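Local structure of tight junction protein ZO-3 (Homo sapiens, 3KFV) at residues A[151-156]-A[253-258]; A[208-213]-A[220-225]; A[269-274]-A[280-285]. The protein links tight junction membrane proteins such as claudins and occludin to the actin cytoskeleton as a scaffold, of which this chain holds the SH3 and guanylate kinase-like domains. All blocks are in the same frame, centred on the assembly; numbering follows the deposited sequence.

Contact 1. Residues A[151-156]-A[253-258]; sequences LGPVAD and AQAQKL
The turn that carries Leu151, Gly152 and Pro153 from strand 148-151 into helix 155-165 probably corresponds in topology to the P-loop of catalytic guanylate kinases, but it lacks the lysine of a Walker A motif; here it leans on Ala255 and Leu258, one helical turn apart. The side chains that meet are all apolar. Ala255 is small enough to let the helix approach closely, and its CB meets CG of the Pro153 ring, 4.0 Å away. Leu258 supplies the reach: with CG anti to its own carbonyl carbon (chi1 -71°), it brings CD1 to the start of the turn, 4.2 Å from Leu151 CB, and against the backbone at Gly152 N, also 4.2 Å away. Gly152 combines phi 115° with psi 180°, a conformation that a residue with a CB would find strained. Val154 then stands at the N-cap position of helix 155-165. Around this turn, Leu151 is hydrogen-bonded through its backbone to Val223 and Phe225 of strand 221-227, Leu258 also packs on Phe224, and Pro153 touches Leu233 of helix 230-240, placing the contact where helix 248-262 lies near the C-terminal end of the central strand.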
loop_
_atom_site.group_PDB
_atom_site.type_symbol
_atom_site.label_atom_id
_atom_site.label_comp_id
_atom_site.label_asym_id
_atom_site.label_seq_id
_atom_site.Cartn_x
_atom_site.Cartn_y
_atom_site.Cartn_z
ATOM N N LEU A 151 -7.057 4.667 6.582
ATOM C CA LEU A 151 -6.859 3.954 7.839
ATOM C C LEU A 151 -6.918 4.944 8.983
ATOM O O LEU A 151 -6.592 6.116 8.810
ATOM C CB LEU A 151 -5.507 3.250 7.849
ATOM C CG LEU A 151 -5.250 2.272 6.709
ATOM C CD1 LEU A 151 -3.844 1.705 6.815
ATOM C CD2 LEU A 151 -6.287 1.159 6.717
ATOM N N GLY A 152 -7.327 4.477 10.155
ATOM C CA GLY A 152 -7.531 5.371 11.280
ATOM C C GLY A 152 -8.988 5.427 11.689
ATOM O O GLY A 152 -9.838 4.779 11.081
ATOM N N PRO A 153 -9.291 6.217 12.722
ATOM C CA PRO A 153 -10.620 6.195 13.338
ATOM C C PRO A 153 -11.644 7.085 12.638
ATOM O O PRO A 153 -12.642 7.441 13.270
ATOM C CB PRO A 153 -10.357 6.733 14.754
ATOM C CG PRO A 153 -8.858 6.916 14.867
ATOM C CD PRO A 153 -8.368 7.080 13.468
ATOM N N VAL A 154 -11.415 7.440 11.375
ATOM C CA VAL A 154 -12.381 8.261 10.644
ATOM C C VAL A 154 -12.557 7.815 9.211
ATOM O O VAL A 154 -13.065 8.569 8.382
ATOM C CB VAL A 154 -12.006 9.750 10.638
ATOM C CG1 VAL A 154 -12.231 10.359 12.013
ATOM C CG2 VAL A 154 -10.566 9.941 10.170
ATOM N N ALA A 155 -12.139 6.588 8.923
ATOM C CA ALA A 155 -12.287 6.044 7.581
ATOM C C ALA A 155 -13.719 6.241 7.095
ATOM O O ALA A 155 -13.948 6.702 5.977
ATOM C CB ALA A 155 -11.908 4.571 7.553
ATOM N N ASP A 156 -14.682 5.904 7.946
ATOM C CA ASP A 156 -16.090 6.017 7.573
ATOM C C ASP A 156 -16.490 7.459 7.263
ATOM O O ASP A 156 -17.094 7.737 6.224
ATOM C CB ASP A 156 -17.002 5.400 8.647
ATOM C CG ASP A 156 -16.751 5.967 10.039
ATOM O OD1 ASP A 156 -15.819 6.784 10.209
ATOM O OD2 ASP A 156 -17.495 5.590 10.972
ATOM N N ALA A 253 -7.788 2.263 20.089
ATOM C CA ALA A 253 -6.832 1.180 20.235
ATOM C C ALA A 253 -6.445 0.589 18.880
ATOM O O ALA A 253 -5.288 0.212 18.673
ATOM C CB ALA A 253 -7.384 0.102 21.159
ATOM N N GLN A 254 -7.403 0.505 17.960
ATOM C CA GLN A 254 -7.117 -0.009 16.621
ATOM C C GLN A 254 -6.070 0.858 15.917
ATOM O O GLN A 254 -5.136 0.343 15.308
ATOM C CB GLN A 254 -8.392 -0.093 15.783
ATOM N N ALA A 255 -6.222 2.175 16.011
ATOM C CA ALA A 255 -5.260 3.090 15.410
ATOM C C ALA A 255 -3.874 2.909 16.020
ATOM O O ALA A 255 -2.863 2.971 15.316
ATOM C CB ALA A 255 -5.726 4.536 15.555
ATOM N N GLN A 256 -3.828 2.689 17.331
ATOM C CA GLN A 256 -2.566 2.431 18.016
ATOM C C GLN A 256 -1.901 1.169 17.477
ATOM O O GLN A 256 -0.685 1.132 17.268
ATOM C CB GLN A 256 -2.782 2.304 19.523
ATOM C CG GLN A 256 -2.673 3.618 20.280
ATOM C CD GLN A 256 -2.743 3.430 21.793
ATOM O OE1 GLN A 256 -3.596 2.694 22.303
ATOM N NE2 GLN A 256 -1.845 4.098 22.516
ATOM N N LYS A 257 -2.709 0.137 17.249
ATOM C CA LYS A 257 -2.218 -1.130 16.718
ATOM C C LYS A 257 -1.664 -0.963 15.309
ATOM O O LYS A 257 -0.604 -1.498 14.991
ATOM C CB LYS A 257 -3.329 -2.186 16.735
ATOM C CG LYS A 257 -2.917 -3.553 16.207
ATOM N N LEU A 258 -2.381 -0.220 14.469
ATOM C CA LEU A 258 -1.942 0.052 13.102
ATOM C C LEU A 258 -0.636 0.841 13.067
ATOM O O LEU A 258 0.264 0.530 12.288
ATOM C CB LEU A 258 -3.018 0.823 12.335
ATOM C CG LEU A 258 -4.297 0.076 11.952
ATOM C CD1 LEU A 258 -5.345 1.053 11.436
ATOM C CD2 LEU A 258 -4.004 -1.009 10.929
#

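Contact 2. Residues A[208-213]-A[220-225]; sequences SAIERL and PIVVFF
Ile210 and Val222 meet tip to tip where helix 207-215 packs on strand 221-227. Followed outward from CB, the Ile210 side chain forks at once. Its short branch, CG2, lies anti to the backbone N and ends 3.9 Å from Val222 CG2. The long branch leaves through CG1, which serves mainly as a spacer, and continues extended (chi2 177°) to CD1, which comes within 4.1 Å of Val222 CG1. Each methyl at the end of an Ile210 branch thus has a different methyl of Val222 as its partner, and two beta-branched residues fit together without any polar group having to be satisfied. Valine suits the strand, where branching at CB favours the extended backbone, while the longer isoleucine spans the gap from the helix.

One turn further on, Leu213 and Pro220 come together at an oblique angle, close to where the chain enters the strand. Leu213 CB approaches Pro220 CG to 3.6 Å and Pro220 CD to 3.8 Å, and Leu213 CD1 comes to the same CG, also at 3.8 Å. The leucine therefore touches the CG–CD side of the ring with its CB and one methyl. Proline fits this entry well, since its rigid ring offers a compact apolar surface just before strand pairing begins at Ile221.

Helix 207-215 and its neighbouring turns connect strand 200-203 to strand 221-227 across the intervening strand 148-151, whose Leu151 touches both Ile210 and Val222. This is a beta-alpha-beta crossover of the parallel sheet; Val223 and Phe225 point to the other face, where they pack against Leu283 of helix 278-290.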
loop_
_atom_site.group_PDB
_atom_site.type_symbol
_atom_site.label_atom_id
_atom_site.label_comp_id
_atom_site.label_asym_id
_atom_site.label_seq_id
_atom_site.Cartn_x
_atom_site.Cartn_y
_atom_site.Cartn_z
ATOM N N SER A 208 -3.209 -6.518 5.447
ATOM C CA SER A 208 -3.082 -7.643 4.525
ATOM C C SER A 208 -3.650 -7.295 3.161
ATOM O O SER A 208 -2.991 -7.495 2.140
ATOM C CB SER A 208 -3.780 -8.881 5.082
ATOM O OG SER A 208 -3.339 -9.153 6.401
ATOM N N ALA A 209 -4.872 -6.768 3.145
ATOM C CA ALA A 209 -5.476 -6.292 1.904
ATOM C C ALA A 209 -4.550 -5.329 1.154
ATOM O O ALA A 209 -4.408 -5.403 -0.072
ATOM C CB ALA A 209 -6.803 -5.617 2.192
ATOM N N ILE A 210 -3.923 -4.426 1.900
ATOM C CA ILE A 210 -3.040 -3.433 1.310
ATOM C C ILE A 210 -1.832 -4.060 0.620
ATOM O O ILE A 210 -1.441 -3.621 -0.457
ATOM C CB ILE A 210 -2.572 -2.413 2.355
ATOM C CG1 ILE A 210 -3.777 -1.713 2.974
ATOM C CG2 ILE A 210 -1.636 -1.394 1.731
ATOM C CD1 ILE A 210 -3.416 -0.746 4.078
ATOM N N GLU A 211 -1.249 -5.086 1.232
ATOM C CA GLU A 211 -0.093 -5.771 0.653
ATOM C C GLU A 211 -0.437 -6.467 -0.665
ATOM O O GLU A 211 0.369 -6.499 -1.593
ATOM C CB GLU A 211 0.500 -6.772 1.652
ATOM C CG GLU A 211 0.848 -6.155 2.998
ATOM C CD GLU A 211 1.680 -7.068 3.893
ATOM O OE1 GLU A 211 1.984 -8.210 3.476
ATOM O OE2 GLU A 211 2.032 -6.639 5.021
ATOM N N ARG A 212 -1.639 -7.026 -0.743
ATOM C CA ARG A 212 -2.108 -7.648 -1.975
ATOM C C ARG A 212 -2.253 -6.616 -3.094
ATOM O O ARG A 212 -1.827 -6.853 -4.226
ATOM C CB ARG A 212 -3.437 -8.380 -1.741
ATOM C CG ARG A 212 -3.311 -9.698 -0.978
ATOM C CD ARG A 212 -4.595 -10.521 -1.041
ATOM N NE ARG A 212 -5.704 -9.859 -0.359
ATOM C CZ ARG A 212 -5.985 -9.995 0.936
ATOM N NH1 ARG A 212 -5.236 -10.782 1.701
ATOM N NH2 ARG A 212 -7.017 -9.341 1.467
ATOM N N LEU A 213 -2.855 -5.470 -2.779
ATOM C CA LEU A 213 -3.047 -4.419 -3.777
ATOM C C LEU A 213 -1.710 -3.857 -4.241
ATOM O O LEU A 213 -1.513 -3.589 -5.431
ATOM C CB LEU A 213 -3.932 -3.294 -3.232
ATOM C CG LEU A 213 -5.413 -3.633 -3.056
ATOM C CD1 LEU A 213 -6.076 -2.646 -2.119
ATOM C CD2 LEU A 213 -6.126 -3.675 -4.401
ATOM N N PRO A 220 -2.367 1.387 -3.790
ATOM C CA PRO A 220 -3.324 2.339 -3.226
ATOM C C PRO A 220 -2.576 3.534 -2.675
ATOM O O PRO A 220 -1.381 3.429 -2.395
ATOM C CB PRO A 220 -3.953 1.569 -2.058
ATOM C CG PRO A 220 -3.527 0.151 -2.213
ATOM C CD PRO A 220 -2.260 0.157 -2.989
ATOM N N ILE A 221 -3.262 4.660 -2.536
ATOM C CA ILE A 221 -2.760 5.732 -1.698
ATOM C C ILE A 221 -3.250 5.404 -0.292
ATOM O O ILE A 221 -4.451 5.269 -0.066
ATOM C CB ILE A 221 -3.285 7.105 -2.157
ATOM C CG1 ILE A 221 -2.794 7.411 -3.573
ATOM C CG2 ILE A 221 -2.860 8.195 -1.185
ATOM C CD1 ILE A 221 -3.458 8.614 -4.209
ATOM N N VAL A 222 -2.326 5.230 0.646
ATOM C CA VAL A 222 -2.710 4.835 2.002
ATOM C C VAL A 222 -2.530 5.964 3.004
ATOM O O VAL A 222 -1.416 6.423 3.237
ATOM C CB VAL A 222 -1.921 3.613 2.488
ATOM C CG1 VAL A 222 -2.382 3.231 3.874
ATOM C CG2 VAL A 222 -2.112 2.461 1.532
ATOM N N VAL A 223 -3.634 6.401 3.601
ATOM C CA VAL A 223 -3.610 7.540 4.507
ATOM C C VAL A 223 -4.059 7.157 5.908
ATOM O O VAL A 223 -5.160 6.647 6.091
ATOM C CB VAL A 223 -4.497 8.683 3.984
ATOM C CG1 VAL A 223 -4.625 9.783 5.034
ATOM C CG2 VAL A 223 -3.931 9.231 2.678
ATOM N N PHE A 224 -3.204 7.412 6.892
ATOM C CA PHE A 224 -3.500 7.066 8.279
ATOM C C PHE A 224 -3.716 8.324 9.116
ATOM O O PHE A 224 -2.919 9.261 9.065
ATOM C CB PHE A 224 -2.377 6.208 8.869
ATOM C CG PHE A 224 -2.559 5.890 10.328
ATOM C CD1 PHE A 224 -3.340 4.816 10.728
ATOM C CD2 PHE A 224 -1.951 6.662 11.301
ATOM C CE1 PHE A 224 -3.510 4.525 12.067
ATOM C CE2 PHE A 224 -2.123 6.374 12.643
ATOM C CZ PHE A 224 -2.905 5.304 13.022
ATOM N N PHE A 225 -4.803 8.337 9.881
ATOM C CA PHE A 225 -5.156 9.488 10.705
ATOM C C PHE A 225 -4.817 9.256 12.172
ATOM O O PHE A 225 -5.284 8.291 12.778
ATOM C CB PHE A 225 -6.646 9.791 10.566
ATOM C CG PHE A 225 -7.030 10.315 9.220
ATOM C CD1 PHE A 225 -6.844 11.655 8.905
ATOM C CD2 PHE A 225 -7.575 9.476 8.269
ATOM C CE1 PHE A 225 -7.194 12.150 7.665
ATOM C CE2 PHE A 225 -7.931 9.967 7.021
ATOM C CZ PHE A 225 -7.740 11.308 6.721
#

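Contact 3. Residues A[269-274]-A[280-285]; sequences TIPLNG and YQELKA
Ile270 packs against Glu282 and Leu283 as the chain, having left strand 268-272, doubles back in helix 278-290. Strand and helix form a beta-alpha unit of the parallel sheet, and the return of the chain leaves the axes of the short segments 269-272 and 280-285 nearly antiparallel, at 168°. They approach to 9.1 Å, a spacing that one large aliphatic side chain can bridge. Along the helix, Tyr280 comes first and turns from the strand toward helix 155-165, where its OH is hydrogen-bonded to Glu165. Glu282 is the first residue to meet the strand. Its CB lies 4.1 Å from Ile270 CD1, and beyond CG the chain runs extended, crossing the isoleucine obliquely until OE1 stands 4.0 Å from Ile270 CG2, with Pro271 beside it. A glutamate suits this exposed margin: its CB gives apolar contact, while the carboxylate can lie along the isoleucine and still be near solvent. Leu283 follows with a more buried contact. Ile270 CD1 rests on the helix backbone itself, 3.7 Å from both Leu283 N and Leu283 CA, and 4.3 Å from Leu283 CB. The extended Ile270 chain (chi2 178°) carries this methyl far enough to reach the helix surface. Next, Lys284 turns away, its CG above one face of the Tyr280 ring and offset toward the rim, and forms a salt bridge with Glu165. Strand 268-272 is the outermost strand of the parallel sheet and pairs with strand 221-227, while helices 278-290 and 155-165 lie together on the sheet face that bears Phe225.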
loop_
_atom_site.group_PDB
_atom_site.type_symbol
_atom_site.label_atom_id
_atom_site.label_comp_id
_atom_site.label_asym_id
_atom_site.label_seq_id
_atom_site.Cartn_x
_atom_site.Cartn_y
_atom_site.Cartn_z
ATOM N N THR A 269 0.457 10.219 6.666
ATOM C CA THR A 269 -0.224 10.296 7.950
ATOM C C THR A 269 -0.721 11.726 8.118
ATOM O O THR A 269 -0.112 12.658 7.607
ATOM C CB THR A 269 0.696 9.917 9.145
ATOM O OG1 THR A 269 1.493 11.048 9.520
ATOM C CG2 THR A 269 1.604 8.744 8.792
ATOM N N ILE A 270 -1.833 11.891 8.822
ATOM C CA ILE A 270 -2.413 13.209 9.039
ATOM C C ILE A 270 -2.924 13.299 10.462
ATOM O O ILE A 270 -3.716 12.463 10.889
ATOM C CB ILE A 270 -3.584 13.485 8.064
ATOM C CG1 ILE A 270 -3.078 13.565 6.621
ATOM C CG2 ILE A 270 -4.318 14.764 8.452
ATOM C CD1 ILE A 270 -4.173 13.789 5.598
ATOM N N PRO A 271 -2.466 14.311 11.205
ATOM C CA PRO A 271 -2.849 14.498 12.606
ATOM C C PRO A 271 -4.281 14.997 12.736
ATOM O O PRO A 271 -4.629 16.026 12.151
ATOM C CB PRO A 271 -1.891 15.595 13.094
ATOM C CG PRO A 271 -0.861 15.747 12.024
ATOM C CD PRO A 271 -1.527 15.348 10.754
ATOM N N LEU A 272 -5.103 14.265 13.483
ATOM C CA LEU A 272 -6.412 14.762 13.873
ATOM C C LEU A 272 -6.183 15.689 15.061
ATOM O O LEU A 272 -5.860 15.234 16.165
ATOM C CB LEU A 272 -7.332 13.613 14.275
ATOM C CG LEU A 272 -7.664 12.540 13.241
ATOM C CD1 LEU A 272 -8.494 11.450 13.885
ATOM C CD2 LEU A 272 -8.390 13.127 12.042
ATOM N N ASN A 273 -6.325 16.989 14.833
ATOM C CA ASN A 273 -6.022 17.964 15.872
ATOM C C ASN A 273 -7.169 18.939 16.098
ATOM O O ASN A 273 -6.987 20.155 16.002
ATOM C CB ASN A 273 -4.736 18.722 15.531
ATOM N N GLY A 274 -8.350 18.403 16.391
ATOM C CA GLY A 274 -9.519 19.234 16.622
ATOM C C GLY A 274 -10.753 18.792 15.861
ATOM O O GLY A 274 -10.874 17.632 15.477
ATOM N N TYR A 280 -9.381 17.034 6.758
ATOM C CA TYR A 280 -10.118 16.694 5.554
ATOM C C TYR A 280 -9.554 17.443 4.351
ATOM O O TYR A 280 -9.489 16.900 3.248
ATOM C CB TYR A 280 -11.598 17.022 5.733
ATOM C CG TYR A 280 -12.447 16.624 4.552
ATOM C CD1 TYR A 280 -12.729 15.287 4.299
ATOM C CD2 TYR A 280 -12.968 17.581 3.687
ATOM C CE1 TYR A 280 -13.501 14.915 3.220
ATOM C CE2 TYR A 280 -13.739 17.219 2.605
ATOM C CZ TYR A 280 -14.005 15.884 2.375
ATOM O OH TYR A 280 -14.773 15.507 1.296
ATOM N N GLN A 281 -9.154 18.694 4.572
ATOM C CA GLN A 281 -8.520 19.502 3.532
ATOM C C GLN A 281 -7.193 18.883 3.092
ATOM O O GLN A 281 -6.988 18.600 1.905
ATOM C CB GLN A 281 -8.292 20.933 4.023
ATOM C CG GLN A 281 -9.574 21.729 4.266
ATOM C CD GLN A 281 -10.360 21.993 2.992
ATOM O OE1 GLN A 281 -11.462 21.472 2.810
ATOM N NE2 GLN A 281 -9.793 22.799 2.102
ATOM N N GLU A 282 -6.296 18.676 4.052
ATOM C CA GLU A 282 -5.032 17.996 3.787
ATOM C C GLU A 282 -5.262 16.659 3.094
ATOM O O GLU A 282 -4.532 16.296 2.172
ATOM C CB GLU A 282 -4.230 17.820 5.079
ATOM C CG GLU A 282 -3.222 18.944 5.309
ATOM C CD GLU A 282 -2.861 19.158 6.780
ATOM O OE1 GLU A 282 -2.553 18.171 7.489
ATOM O OE2 GLU A 282 -2.867 20.332 7.218
ATOM N N LEU A 283 -6.287 15.931 3.524
ATOM C CA LEU A 283 -6.607 14.662 2.884
ATOM C C LEU A 283 -6.775 14.866 1.390
ATOM O O LEU A 283 -6.064 14.260 0.595
ATOM C CB LEU A 283 -7.871 14.042 3.481
ATOM C CG LEU A 283 -8.395 12.756 2.826
ATOM C CD1 LEU A 283 -7.305 11.700 2.682
ATOM C CD2 LEU A 283 -9.581 12.194 3.598
ATOM N N LYS A 284 -7.704 15.739 1.013
ATOM C CA LYS A 284 -8.048 15.940 -0.393
ATOM C C LYS A 284 -6.841 16.346 -1.230
ATOM O O LYS A 284 -6.686 15.906 -2.365
ATOM C CB LYS A 284 -9.173 16.966 -0.533
ATOM C CG LYS A 284 -10.555 16.410 -0.232
ATOM C CD LYS A 284 -11.646 17.395 -0.624
ATOM C CE LYS A 284 -11.618 18.634 0.252
ATOM N NZ LYS A 284 -12.586 19.662 -0.208
ATOM N N ALA A 285 -5.983 17.182 -0.654
ATOM C CA ALA A 285 -4.777 17.634 -1.337
ATOM C C ALA A 285 -3.794 16.475 -1.525
ATOM O O ALA A 285 -3.144 16.351 -2.567
ATOM C CB ALA A 285 -4.131 18.769 -0.558
#

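In the fold
All three contacts hold helices to the parallel sheet of the guanylate kinase-like domain, and all rest chiefly on apolar packing. Contact 2 is buried near the centre of the chain and uses aliphatic side chains alone. Contact 1, also buried, joins a helix to a turn and is set apart by its small residues, Gly152 and Ala255; backbone atoms are touched there and in contact 3 alike. Contact 3 lies at the sheet's outer strand and is only partly buried, which admits a carboxylate. Strand 221-227 unites them, pairing through its backbone with the strands of contacts 1 and 3. Contacts 1 and 2 share one sheet face; contact 3 brings its helix to the other.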